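Local coordinates for pseudouridine synthase (Pyrococcus abyssi, PDB 2AUS), which probably converts specific uridines of RNA into pseudouridine, at residues A[71-76]-A[92-97]; A[107-112]-A[201-206]; A[16-21]-A[276-281]. One frame throughout, in Å; residues are numbered along the deposited sequence.

Contact 1: A[71-76]-A[92-97]; sequences NLEKAG and ALERAT
E94 sets its CG on the far side of CB from its own carbonyl carbon (chi1 -53°) and then folds at chi2 (-82°), a single bend beyond CG that returns the carboxylate to the turn at L72, E73 and K74 although its CB points away from that turn. There OE1 of E94 accepts two successive backbone amides, K74 N at 2.9 Å and E73 N at 3.1 Å. Both donors stand above the same face of the carboxylate, 37° out of its plane, and E73 N adds a weak bond to OE2. L72 flanks the group with its CD2, which lies 3.7 Å from E94 OE2, while its other branch crosses L93, CD1 to CD2 at 3.6 Å. E94 also answers through its backbone, its N bonding to K74 O at 2.8 Å. Beyond this point the chains run as an antiparallel hairpin, A75 and L93 forming a non-hydrogen-bonded pair and G76 and A92 a hydrogen-bonded one. T97 OG1 bonds to E94 O at 2.7 Å, an oxygen that T97 N also reaches; this fixes the threonine's rotation and lays its CG2 3.8 Å from G76 N, where a CB on G76 would be crowded. L93 and A75 turn one face of the hairpin to helix 59-69, touching I66 and V63 respectively. The E94 carboxylate is thus held largely by peptide N-H groups, and their dipoles would probably favour its ionised form while E94, by accepting at OE1 and donating from its N, secures the turn that leads from helix 59-69 into strand 75-77.

Contact 2: A[107-112]-A[201-206]; sequences GKEYVA and RRTRSG
T203 donates its hydroxyl to E109, OG1 to OE1 at 2.6 Å, meeting the carboxylate on its anti side. The hydroxyl gets there because OG1 lies between the backbone N and the carbonyl carbon (chi1 58°), which sends CG2 the other way, tightly against V111 CG2 at 3.4 Å. E109 O receives T203 N at 2.8 Å and, weakly, R204 N. On the opposite face of the sheet Y110 and R202 run side by side, ring CE1 3.7 Å from R202 CB, with the ring and guanidinium planes 62° apart and the Y110 hydroxyl at the guanidinium edge. K108 crosses above that guanidinium, its CE 3.9 Å from R202 NH2. With an alanine here one face of the R202 guanidinium loses this aliphatic cover and would probably turn more freely. Further out, R202 NH2 makes a salt bridge to a phosphate ion, probably from the crystallisation liquor, with K108 close by. Y157 OH holds the other E109 oxygen, V88 O takes R202 NH1, and aromatic packing from another protein's chain reaches V111 and T203. With T203 and R204 both facing E109, this is a classic beta bulge in the antiparallel sheet where strands 108-116 and 195-205 pair, part of the pseudouridine synthase fold.

Contact 3: A[16-21]-A[276-281]; sequences REVIVK and KLNAGI
N278 reaches from the end of strand 274-278 across to E17 and R16, and its short side chain meets something at every atom. CB sits 4.1 Å from R16 CD, the arginine passing at about a right angle to the asparagine. CG comes next, 3.8 Å from R16 CB, in a position set by chi1 of -78°, which turns it from the carbonyl carbon and beside the backbone N. At the tip the amide divides its work: ND2 donates to E17 O at 3.3 Å and rests against V18 CG2 at 3.5 Å, whereas OD1 accepts from the backbone N of K252 in the neighbouring strand 252-255. The acceptor lies near the amide plane, but the ND2 donor stands 60° above the carbonyl plane of E17. A279 N bonds to the same oxygen at 2.9 Å from the opposite face, so E17 O is gripped from both sides.

The ladder continues beyond it. I19 N meets L277 O at 2.7 Å in a nearly straight bond, and L277 N returns to I19 O. I19 and L277 share the face turned to helix 306-311, where I19 touches I310 and L277 touches M309, and I19 CD1 packs on A279 CB at 4.0 Å. The other face carries V18, V20, K276 and N278, V20 and K276 lying side by side; V18 touches W254, with which K276 makes a cation-pi contact. R16 directs its NH2 to H249 O.

Strand 18-20 is therefore added to the edge of the PUA sheet chiefly by main-chain bonds that depend little on the side chains, whereas the two-ended amide of N278 gives a specific link, tying the start of the N-terminal strand to strand 252-255 through one side chain.

Overall arrangement
Contacts 1 and 2 follow each other along the chain, and both are nested inside the long loop that contact 3 closes. Each lies in a different sheet: contact 1 in the hairpin of strands 75-77 and 88-93, contact 2 in the six-stranded antiparallel sheet, contact 3 at the edge of the sheet built by the PUA domain. None touches another. The centres of contacts 1 and 2 are about 23 Å apart. Contact 3 has its centre about 31 Å from that of contact 1 and about 29 Å from that of contact 2. Strand 88-93 leads on to strand 108-116, linking the first two. Contact 3 brings the N-terminal segment back onto the PUA domain, apart from the sheets that hold the others.

Contact 1: A[71-76]-A[92-97]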
ATOM      1  N   ASN A  71       6.664   8.161  18.623  1.00 42.98           N
ATOM      2  CA  ASN A  71       6.579   7.496  19.923  1.00 43.95           C
ATOM      3  C   ASN A  71       5.663   8.266  20.871  1.00 44.11           C
ATOM      4  O   ASN A  71       6.041   8.590  21.997  1.00 41.83           O
ATOM      5  CB  ASN A  71       7.983   7.376  20.530  1.00 44.46           C
ATOM      6  CG  ASN A  71       8.825   6.304  19.845  1.00 46.46           C
ATOM      7  OD1 ASN A  71       8.799   5.141  20.236  1.00 46.15           O
ATOM      8  ND2 ASN A  71       9.560   6.694  18.809  1.00 47.49           N
ATOM      9  N   LEU A  72       4.454   8.551  20.403  1.00 44.79           N
ATOM     10  CA  LEU A  72       3.478   9.295  21.191  1.00 46.57           C
ATOM     11  C   LEU A  72       2.420   8.372  21.767  1.00 46.37           C
ATOM     12  O   LEU A  72       2.253   7.247  21.312  1.00 43.66           O
ATOM     13  CB  LEU A  72       2.779  10.340  20.319  1.00 45.32           C
ATOM     14  CG  LEU A  72       3.644  11.222  19.419  1.00 47.53           C
ATOM     15  CD1 LEU A  72       2.735  12.136  18.616  1.00 45.52           C
ATOM     16  CD2 LEU A  72       4.629  12.026  20.251  1.00 43.34           C
ATOM     17  N   GLU A  73       1.701   8.875  22.763  1.00 47.86           N
ATOM     18  CA  GLU A  73       0.629   8.129  23.402  1.00 49.78           C
ATOM     19  C   GLU A  73      -0.696   8.566  22.785  1.00 47.82           C
ATOM     20  O   GLU A  73      -1.575   7.745  22.541  1.00 47.20           O
ATOM     21  CB  GLU A  73       0.613   8.411  24.910  1.00 55.13           C
ATOM     22  CG  GLU A  73       1.805   7.834  25.661  1.00 62.96           C
ATOM     23  CD  GLU A  73       1.717   6.324  25.822  1.00 69.06           C
ATOM     24  OE1 GLU A  73       1.221   5.658  24.885  1.00 71.62           O
ATOM     25  OE2 GLU A  73       2.150   5.805  26.879  1.00 72.03           O
ATOM     26  N   LYS A  74      -0.819   9.866  22.520  1.00 46.53           N
ATOM     27  CA  LYS A  74      -2.041  10.436  21.952  1.00 45.18           C
ATOM     28  C   LYS A  74      -1.775  11.385  20.788  1.00 43.27           C
ATOM     29  O   LYS A  74      -0.717  12.005  20.700  1.00 42.87           O
ATOM     30  CB  LYS A  74      -2.812  11.213  23.024  1.00 49.93           C
ATOM     31  CG  LYS A  74      -3.210  10.407  24.244  1.00 56.87           C
ATOM     32  CD  LYS A  74      -4.233   9.337  23.890  1.00 63.86           C
ATOM     33  CE  LYS A  74      -4.603   8.488  25.106  1.00 65.71           C
ATOM     34  NZ  LYS A  74      -5.634   7.462  24.760  1.00 69.37           N
ATOM     35  N   ALA A  75      -2.763  11.494  19.911  1.00 40.74           N
ATOM     36  CA  ALA A  75      -2.706  12.374  18.753  1.00 40.52           C
ATOM     37  C   ALA A  75      -4.093  12.336  18.140  1.00 40.23           C
ATOM     38  O   ALA A  75      -4.824  11.376  18.343  1.00 38.68           O
ATOM     39  CB  ALA A  75      -1.677  11.879  17.749  1.00 38.17           C
ATOM     40  N   GLY A  76      -4.451  13.380  17.399  1.00 40.60           N
ATOM     41  CA  GLY A  76      -5.758  13.432  16.770  1.00 41.59           C
ATOM     42  C   GLY A  76      -5.753  14.381  15.588  1.00 42.64           C
ATOM     43  O   GLY A  76      -5.031  15.380  15.579  1.00 43.68           O
ATOM     44  N   ALA A  92      -2.935  17.117  15.812  1.00 36.60           N
ATOM     45  CA  ALA A  92      -2.528  17.636  17.114  1.00 37.72           C
ATOM     46  C   ALA A  92      -1.911  16.489  17.913  1.00 39.33           C
ATOM     47  O   ALA A  92      -2.386  15.352  17.846  1.00 39.00           O
ATOM     48  CB  ALA A  92      -3.737  18.225  17.849  1.00 34.96           C
ATOM     49  N   LEU A  93      -0.862  16.792  18.672  1.00 38.11           N
ATOM     50  CA  LEU A  93      -0.153  15.770  19.435  1.00 39.52           C
ATOM     51  C   LEU A  93      -0.298  15.821  20.956  1.00 41.68           C
ATOM     52  O   LEU A  93      -0.414  16.892  21.561  1.00 39.70           O
ATOM     53  CB  LEU A  93       1.346  15.836  19.116  1.00 38.74           C
ATOM     54  CG  LEU A  93       1.745  16.080  17.660  1.00 38.09           C
ATOM     55  CD1 LEU A  93       3.248  16.284  17.588  1.00 38.60           C
ATOM     56  CD2 LEU A  93       1.313  14.898  16.786  1.00 36.98           C
ATOM     57  N   GLU A  94      -0.264  14.637  21.558  1.00 42.35           N
ATOM     58  CA  GLU A  94      -0.325  14.473  23.001  1.00 43.46           C
ATOM     59  C   GLU A  94      -1.300  15.406  23.719  1.00 41.41           C
ATOM     60  O   GLU A  94      -2.509  15.341  23.514  1.00 41.34           O
ATOM     61  CB  GLU A  94       1.089  14.652  23.568  1.00 45.77           C
ATOM     62  CG  GLU A  94       2.137  13.767  22.893  1.00 50.18           C
ATOM     63  CD  GLU A  94       2.165  12.341  23.446  1.00 54.32           C
ATOM     64  OE1 GLU A  94       1.086  11.756  23.676  1.00 55.76           O
ATOM     65  OE2 GLU A  94       3.274  11.797  23.646  1.00 57.86           O
ATOM     66  N   ARG A  95      -0.754  16.280  24.558  1.00 41.69           N
ATOM     67  CA  ARG A  95      -1.545  17.225  25.343  1.00 42.40           C
ATOM     68  C   ARG A  95      -2.359  18.227  24.527  1.00 41.68           C
ATOM     69  O   ARG A  95      -3.334  18.789  25.025  1.00 39.83           O
ATOM     70  CB  ARG A  95      -0.620  17.977  26.299  1.00 44.92           C
ATOM     71  CG  ARG A  95       0.006  17.103  27.371  1.00 50.28           C
ATOM     72  CD  ARG A  95      -0.891  17.027  28.588  1.00 58.16           C
ATOM     73  NE  ARG A  95      -1.227  18.371  29.060  1.00 64.13           N
ATOM     74  CZ  ARG A  95      -2.010  18.626  30.103  1.00 66.58           C
ATOM     75  NH1 ARG A  95      -2.542  17.624  30.797  1.00 68.87           N
ATOM     76  NH2 ARG A  95      -2.271  19.881  30.444  1.00 66.97           N
ATOM     77  N   ALA A  96      -1.961  18.452  23.280  1.00 40.28           N
ATOM     78  CA  ALA A  96      -2.661  19.387  22.408  1.00 40.49           C
ATOM     79  C   ALA A  96      -3.715  18.701  21.536  1.00 39.99           C
ATOM     80  O   ALA A  96      -4.458  19.366  20.808  1.00 39.26           O
ATOM     81  CB  ALA A  96      -1.661  20.102  21.519  1.00 39.60           C
ATOM     82  N   THR A  97      -3.773  17.378  21.614  1.00 40.45           N
ATOM     83  CA  THR A  97      -4.703  16.586  20.816  1.00 40.24           C
ATOM     84  C   THR A  97      -6.061  17.214  20.558  1.00 39.38           C
ATOM     85  O   THR A  97      -6.498  17.294  19.413  1.00 40.42           O
ATOM     86  CB  THR A  97      -4.926  15.181  21.442  1.00 40.77           C
ATOM     87  OG1 THR A  97      -3.721  14.415  21.334  1.00 41.23           O
ATOM     88  CG2 THR A  97      -6.042  14.433  20.709  1.00 41.62           C
TER

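Contact 2: A[107-112]-A[201-206]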
ATOM      1  N   GLY A 107     -12.529  27.397   7.678  1.00 44.72           N
ATOM      2  CA  GLY A 107     -12.844  27.266   6.269  1.00 44.42           C
ATOM      3  C   GLY A 107     -11.823  26.360   5.607  1.00 44.31           C
ATOM      4  O   GLY A 107     -10.746  26.139   6.158  1.00 44.87           O
ATOM      5  N   LYS A 108     -12.143  25.826   4.435  1.00 43.37           N
ATOM      6  CA  LYS A 108     -11.204  24.949   3.753  1.00 43.28           C
ATOM      7  C   LYS A 108     -11.073  25.218   2.269  1.00 43.83           C
ATOM      8  O   LYS A 108     -12.000  25.702   1.621  1.00 44.06           O
ATOM      9  CB  LYS A 108     -11.596  23.492   3.992  1.00 43.85           C
ATOM     10  CG  LYS A 108     -11.393  23.097   5.440  1.00 47.98           C
ATOM     11  CD  LYS A 108     -12.140  21.858   5.814  1.00 50.98           C
ATOM     12  CE  LYS A 108     -11.968  21.581   7.298  1.00 50.98           C
ATOM     13  NZ  LYS A 108     -12.393  22.746   8.106  1.00 51.54           N
ATOM     14  N   GLU A 109      -9.897  24.916   1.742  1.00 42.33           N
ATOM     15  CA  GLU A 109      -9.638  25.094   0.330  1.00 42.66           C
ATOM     16  C   GLU A 109      -9.181  23.761  -0.229  1.00 42.16           C
ATOM     17  O   GLU A 109      -8.429  23.019   0.413  1.00 42.00           O
ATOM     18  CB  GLU A 109      -8.551  26.144   0.094  1.00 44.12           C
ATOM     19  CG  GLU A 109      -8.350  26.481  -1.382  1.00 48.35           C
ATOM     20  CD  GLU A 109      -7.137  27.362  -1.628  1.00 52.66           C
ATOM     21  OE1 GLU A 109      -6.001  26.897  -1.377  1.00 54.78           O
ATOM     22  OE2 GLU A 109      -7.324  28.522  -2.056  1.00 55.49           O
ATOM     23  N   TYR A 110      -9.640  23.457  -1.433  1.00 42.13           N
ATOM     24  CA  TYR A 110      -9.281  22.207  -2.080  1.00 41.17           C
ATOM     25  C   TYR A 110      -8.927  22.466  -3.530  1.00 41.39           C
ATOM     26  O   TYR A 110      -9.252  23.511  -4.094  1.00 42.96           O
ATOM     27  CB  TYR A 110     -10.469  21.248  -2.070  1.00 39.66           C
ATOM     28  CG  TYR A 110     -10.947  20.795  -0.715  1.00 41.38           C
ATOM     29  CD1 TYR A 110     -10.489  19.605  -0.159  1.00 39.51           C
ATOM     30  CD2 TYR A 110     -11.894  21.533  -0.005  1.00 40.16           C
ATOM     31  CE1 TYR A 110     -10.965  19.151   1.064  1.00 43.33           C
ATOM     32  CE2 TYR A 110     -12.377  21.088   1.225  1.00 42.45           C
ATOM     33  CZ  TYR A 110     -11.909  19.895   1.754  1.00 42.77           C
ATOM     34  OH  TYR A 110     -12.376  19.438   2.968  1.00 45.53           O
ATOM     35  N   VAL A 111      -8.242  21.502  -4.123  1.00 42.23           N
ATOM     36  CA  VAL A 111      -7.930  21.550  -5.535  1.00 41.63           C
ATOM     37  C   VAL A 111      -8.560  20.245  -5.981  1.00 39.96           C
ATOM     38  O   VAL A 111      -8.282  19.189  -5.413  1.00 39.26           O
ATOM     39  CB  VAL A 111      -6.423  21.558  -5.813  1.00 43.06           C
ATOM     40  CG1 VAL A 111      -6.170  21.310  -7.300  1.00 44.83           C
ATOM     41  CG2 VAL A 111      -5.856  22.913  -5.437  1.00 44.32           C
ATOM     42  N   ALA A 112      -9.426  20.314  -6.981  1.00 40.52           N
ATOM     43  CA  ALA A 112     -10.114  19.119  -7.425  1.00 40.50           C
ATOM     44  C   ALA A 112     -10.152  18.938  -8.920  1.00 40.02           C
ATOM     45  O   ALA A 112     -10.186  19.899  -9.687  1.00 40.71           O
ATOM     46  CB  ALA A 112     -11.538  19.115  -6.878  1.00 38.44           C
ATOM     47  N   ARG A 201      -7.640  17.129  -3.387  1.00 39.59           N
ATOM     48  CA  ARG A 201      -6.503  17.432  -2.527  1.00 40.01           C
ATOM     49  C   ARG A 201      -6.830  18.673  -1.704  1.00 39.72           C
ATOM     50  O   ARG A 201      -7.186  19.715  -2.256  1.00 38.80           O
ATOM     51  CB  ARG A 201      -5.247  17.696  -3.363  1.00 40.28           C
ATOM     52  CG  ARG A 201      -4.023  18.090  -2.533  1.00 39.76           C
ATOM     53  CD  ARG A 201      -2.800  18.335  -3.408  1.00 40.66           C
ATOM     54  NE  ARG A 201      -1.691  18.925  -2.656  1.00 39.35           N
ATOM     55  CZ  ARG A 201      -0.971  18.275  -1.744  1.00 40.82           C
ATOM     56  NH1 ARG A 201      -1.238  17.008  -1.468  1.00 37.23           N
ATOM     57  NH2 ARG A 201       0.016  18.897  -1.099  1.00 38.07           N
ATOM     58  N   ARG A 202      -6.730  18.562  -0.384  1.00 39.77           N
ATOM     59  CA  ARG A 202      -7.002  19.706   0.469  1.00 39.86           C
ATOM     60  C   ARG A 202      -5.736  20.556   0.510  1.00 39.18           C
ATOM     61  O   ARG A 202      -4.650  20.060   0.808  1.00 39.65           O
ATOM     62  CB  ARG A 202      -7.374  19.260   1.881  1.00 38.83           C
ATOM     63  CG  ARG A 202      -7.675  20.427   2.816  1.00 43.60           C
ATOM     64  CD  ARG A 202      -7.661  19.986   4.268  1.00 45.65           C
ATOM     65  NE  ARG A 202      -8.932  19.409   4.663  1.00 46.80           N
ATOM     66  CZ  ARG A 202      -9.144  18.738   5.785  1.00 43.52           C
ATOM     67  NH1 ARG A 202      -8.161  18.535   6.652  1.00 42.65           N
ATOM     68  NH2 ARG A 202     -10.359  18.286   6.040  1.00 48.99           N
ATOM     69  N   THR A 203      -5.882  21.836   0.201  1.00 39.40           N
ATOM     70  CA  THR A 203      -4.747  22.739   0.179  1.00 40.73           C
ATOM     71  C   THR A 203      -4.772  23.705   1.341  1.00 41.26           C
ATOM     72  O   THR A 203      -3.836  24.473   1.525  1.00 42.86           O
ATOM     73  CB  THR A 203      -4.712  23.549  -1.125  1.00 40.72           C
ATOM     74  OG1 THR A 203      -5.933  24.290  -1.261  1.00 39.73           O
ATOM     75  CG2 THR A 203      -4.536  22.617  -2.318  1.00 41.39           C
ATOM     76  N   ARG A 204      -5.841  23.662   2.128  1.00 42.11           N
ATOM     77  CA  ARG A 204      -5.953  24.561   3.261  1.00 42.63           C
ATOM     78  C   ARG A 204      -7.056  24.182   4.235  1.00 42.29           C
ATOM     79  O   ARG A 204      -8.146  23.776   3.843  1.00 39.84           O
ATOM     80  CB  ARG A 204      -6.184  25.986   2.750  1.00 46.68           C
ATOM     81  CG  ARG A 204      -6.311  27.049   3.819  1.00 53.38           C
ATOM     82  CD  ARG A 204      -6.181  28.429   3.194  1.00 58.36           C
ATOM     83  NE  ARG A 204      -6.310  29.500   4.177  1.00 64.06           N
ATOM     84  CZ  ARG A 204      -5.543  29.628   5.256  1.00 67.41           C
ATOM     85  NH1 ARG A 204      -4.579  28.746   5.503  1.00 68.29           N
ATOM     86  NH2 ARG A 204      -5.736  30.640   6.092  1.00 67.73           N
ATOM     87  N   SER A 205      -6.748  24.301   5.520  1.00 42.36           N
ATOM     88  CA  SER A 205      -7.715  24.033   6.574  1.00 43.34           C
ATOM     89  C   SER A 205      -7.446  25.048   7.663  1.00 41.92           C
ATOM     90  O   SER A 205      -6.477  24.922   8.422  1.00 42.60           O
ATOM     91  CB  SER A 205      -7.565  22.629   7.142  1.00 43.77           C
ATOM     92  OG  SER A 205      -8.483  22.468   8.211  1.00 48.24           O
ATOM     93  N   GLY A 206      -8.296  26.065   7.730  1.00 42.68           N
ATOM     94  CA  GLY A 206      -8.111  27.101   8.725  1.00 42.45           C
ATOM     95  C   GLY A 206      -6.747  27.728   8.518  1.00 43.04           C
ATOM     96  O   GLY A 206      -6.414  28.136   7.404  1.00 43.08           O
TER

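Contact 3: A[16-21]-A[276-281]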
ATOM      1  N   ARG A  16      -8.441  40.566  13.726  1.00 68.65           N
ATOM      2  CA  ARG A  16      -9.475  41.229  14.506  1.00 62.85           C
ATOM      3  C   ARG A  16      -8.821  42.300  15.366  1.00 58.44           C
ATOM      4  O   ARG A  16      -7.643  42.206  15.726  1.00 55.63           O
ATOM      5  CB  ARG A  16     -10.198  40.234  15.416  1.00 64.52           C
ATOM      6  CG  ARG A  16     -10.784  39.022  14.708  1.00 66.36           C
ATOM      7  CD  ARG A  16     -11.656  38.215  15.662  1.00 67.02           C
ATOM      8  NE  ARG A  16     -12.166  36.992  15.051  1.00 67.52           N
ATOM      9  CZ  ARG A  16     -11.401  35.976  14.668  1.00 67.91           C
ATOM     10  NH1 ARG A  16     -10.085  36.034  14.833  1.00 66.90           N
ATOM     11  NH2 ARG A  16     -11.951  34.901  14.119  1.00 67.22           N
ATOM     12  N   GLU A  17      -9.599  43.321  15.693  1.00 53.60           N
ATOM     13  CA  GLU A  17      -9.127  44.415  16.523  1.00 50.16           C
ATOM     14  C   GLU A  17      -8.994  43.914  17.969  1.00 46.78           C
ATOM     15  O   GLU A  17      -9.752  43.047  18.399  1.00 43.13           O
ATOM     16  CB  GLU A  17     -10.139  45.554  16.434  1.00 52.37           C
ATOM     17  CG  GLU A  17      -9.716  46.857  17.051  1.00 58.12           C
ATOM     18  CD  GLU A  17     -10.461  48.021  16.431  1.00 60.39           C
ATOM     19  OE1 GLU A  17     -10.218  48.308  15.234  1.00 62.91           O
ATOM     20  OE2 GLU A  17     -11.291  48.640  17.126  1.00 61.95           O
ATOM     21  N   VAL A  18      -8.018  44.443  18.703  1.00 42.35           N
ATOM     22  CA  VAL A  18      -7.801  44.060  20.093  1.00 40.24           C
ATOM     23  C   VAL A  18      -8.145  45.233  21.008  1.00 40.83           C
ATOM     24  O   VAL A  18      -7.691  46.353  20.793  1.00 39.73           O
ATOM     25  CB  VAL A  18      -6.327  43.655  20.352  1.00 38.70           C
ATOM     26  CG1 VAL A  18      -6.122  43.362  21.832  1.00 37.21           C
ATOM     27  CG2 VAL A  18      -5.957  42.439  19.521  1.00 34.91           C
ATOM     28  N   ILE A  19      -8.951  44.971  22.028  1.00 40.73           N
ATOM     29  CA  ILE A  19      -9.341  46.011  22.962  1.00 43.02           C
ATOM     30  C   ILE A  19      -8.745  45.715  24.335  1.00 44.23           C
ATOM     31  O   ILE A  19      -9.016  44.670  24.929  1.00 41.45           O
ATOM     32  CB  ILE A  19     -10.874  46.102  23.072  1.00 44.96           C
ATOM     33  CG1 ILE A  19     -11.470  46.345  21.681  1.00 48.57           C
ATOM     34  CG2 ILE A  19     -11.265  47.223  24.030  1.00 45.56           C
ATOM     35  CD1 ILE A  19     -12.971  46.426  21.657  1.00 49.73           C
ATOM     36  N   VAL A  20      -7.924  46.639  24.823  1.00 44.22           N
ATOM     37  CA  VAL A  20      -7.264  46.483  26.111  1.00 45.92           C
ATOM     38  C   VAL A  20      -8.122  46.958  27.272  1.00 47.35           C
ATOM     39  O   VAL A  20      -8.568  48.103  27.317  1.00 47.24           O
ATOM     40  CB  VAL A  20      -5.926  47.241  26.147  1.00 44.34           C
ATOM     41  CG1 VAL A  20      -5.273  47.067  27.499  1.00 44.06           C
ATOM     42  CG2 VAL A  20      -5.014  46.728  25.059  1.00 42.14           C
ATOM     43  N   LYS A  21      -8.343  46.058  28.216  1.00 48.79           N
ATOM     44  CA  LYS A  21      -9.142  46.354  29.392  1.00 50.51           C
ATOM     45  C   LYS A  21      -8.193  46.784  30.518  1.00 51.71           C
ATOM     46  O   LYS A  21      -8.453  47.761  31.216  1.00 53.47           O
ATOM     47  CB  LYS A  21      -9.932  45.098  29.776  1.00 50.84           C
ATOM     48  CG  LYS A  21     -11.005  45.264  30.842  1.00 54.19           C
ATOM     49  CD  LYS A  21     -11.719  43.930  31.051  1.00 56.24           C
ATOM     50  CE  LYS A  21     -12.629  43.931  32.272  1.00 55.83           C
ATOM     51  NZ  LYS A  21     -13.793  44.835  32.118  1.00 55.88           N
ATOM     52  N   LYS A 276      -7.094  41.877  27.869  1.00 37.28           N
ATOM     53  CA  LYS A 276      -7.471  42.429  26.577  1.00 37.97           C
ATOM     54  C   LYS A 276      -8.153  41.317  25.785  1.00 37.67           C
ATOM     55  O   LYS A 276      -7.996  40.132  26.103  1.00 35.87           O
ATOM     56  CB  LYS A 276      -6.225  42.925  25.841  1.00 37.36           C
ATOM     57  CG  LYS A 276      -5.158  41.865  25.694  1.00 37.13           C
ATOM     58  CD  LYS A 276      -3.812  42.465  25.316  1.00 39.68           C
ATOM     59  CE  LYS A 276      -2.772  41.375  25.154  1.00 40.71           C
ATOM     60  NZ  LYS A 276      -1.443  41.940  24.821  1.00 44.96           N
ATOM     61  N   LEU A 277      -8.912  41.697  24.761  1.00 37.25           N
ATOM     62  CA  LEU A 277      -9.624  40.730  23.939  1.00 38.23           C
ATOM     63  C   LEU A 277      -9.978  41.262  22.556  1.00 38.14           C
ATOM     64  O   LEU A 277      -9.925  42.463  22.302  1.00 38.75           O
ATOM     65  CB  LEU A 277     -10.909  40.252  24.634  1.00 38.63           C
ATOM     66  CG  LEU A 277     -11.820  41.136  25.505  1.00 43.11           C
ATOM     67  CD1 LEU A 277     -11.803  42.585  25.082  1.00 40.17           C
ATOM     68  CD2 LEU A 277     -13.237  40.561  25.449  1.00 39.67           C
ATOM     69  N   ASN A 278     -10.322  40.348  21.657  1.00 38.02           N
ATOM     70  CA  ASN A 278     -10.701  40.723  20.305  1.00 38.62           C
ATOM     71  C   ASN A 278     -12.094  41.327  20.315  1.00 41.07           C
ATOM     72  O   ASN A 278     -12.928  40.999  21.169  1.00 40.11           O
ATOM     73  CB  ASN A 278     -10.700  39.498  19.393  1.00 36.43           C
ATOM     74  CG  ASN A 278      -9.314  39.095  18.967  1.00 37.37           C
ATOM     75  OD1 ASN A 278      -9.019  37.911  18.844  1.00 39.02           O
ATOM     76  ND2 ASN A 278      -8.452  40.082  18.725  1.00 38.43           N
ATOM     77  N   ALA A 279     -12.338  42.225  19.373  1.00 41.45           N
ATOM     78  CA  ALA A 279     -13.645  42.844  19.251  1.00 43.64           C
ATOM     79  C   ALA A 279     -14.528  41.828  18.543  1.00 43.96           C
ATOM     80  O   ALA A 279     -14.044  40.806  18.049  1.00 44.74           O
ATOM     81  CB  ALA A 279     -13.545  44.114  18.416  1.00 41.07           C
ATOM     82  N   GLY A 280     -15.824  42.110  18.496  1.00 47.09           N
ATOM     83  CA  GLY A 280     -16.749  41.234  17.799  1.00 47.35           C
ATOM     84  C   GLY A 280     -17.051  39.875  18.389  1.00 48.41           C
ATOM     85  O   GLY A 280     -17.614  39.029  17.698  1.00 49.37           O
ATOM     86  N   ILE A 281     -16.676  39.637  19.641  1.00 48.32           N
ATOM     87  CA  ILE A 281     -16.984  38.346  20.245  1.00 48.36           C
ATOM     88  C   ILE A 281     -18.419  38.434  20.737  1.00 49.20           C
ATOM     89  O   ILE A 281     -18.828  39.453  21.288  1.00 50.46           O
ATOM     90  CB  ILE A 281     -16.092  38.029  21.464  1.00 46.90           C
ATOM     91  CG1 ILE A 281     -14.655  37.768  21.019  1.00 44.75           C
ATOM     92  CG2 ILE A 281     -16.646  36.819  22.210  1.00 44.25           C
ATOM     93  CD1 ILE A 281     -13.714  37.537  22.190  1.00 43.81           C
TER
HETATM   94  O   HOH W   1     -14.913  38.076  16.257  1.00 58.17           O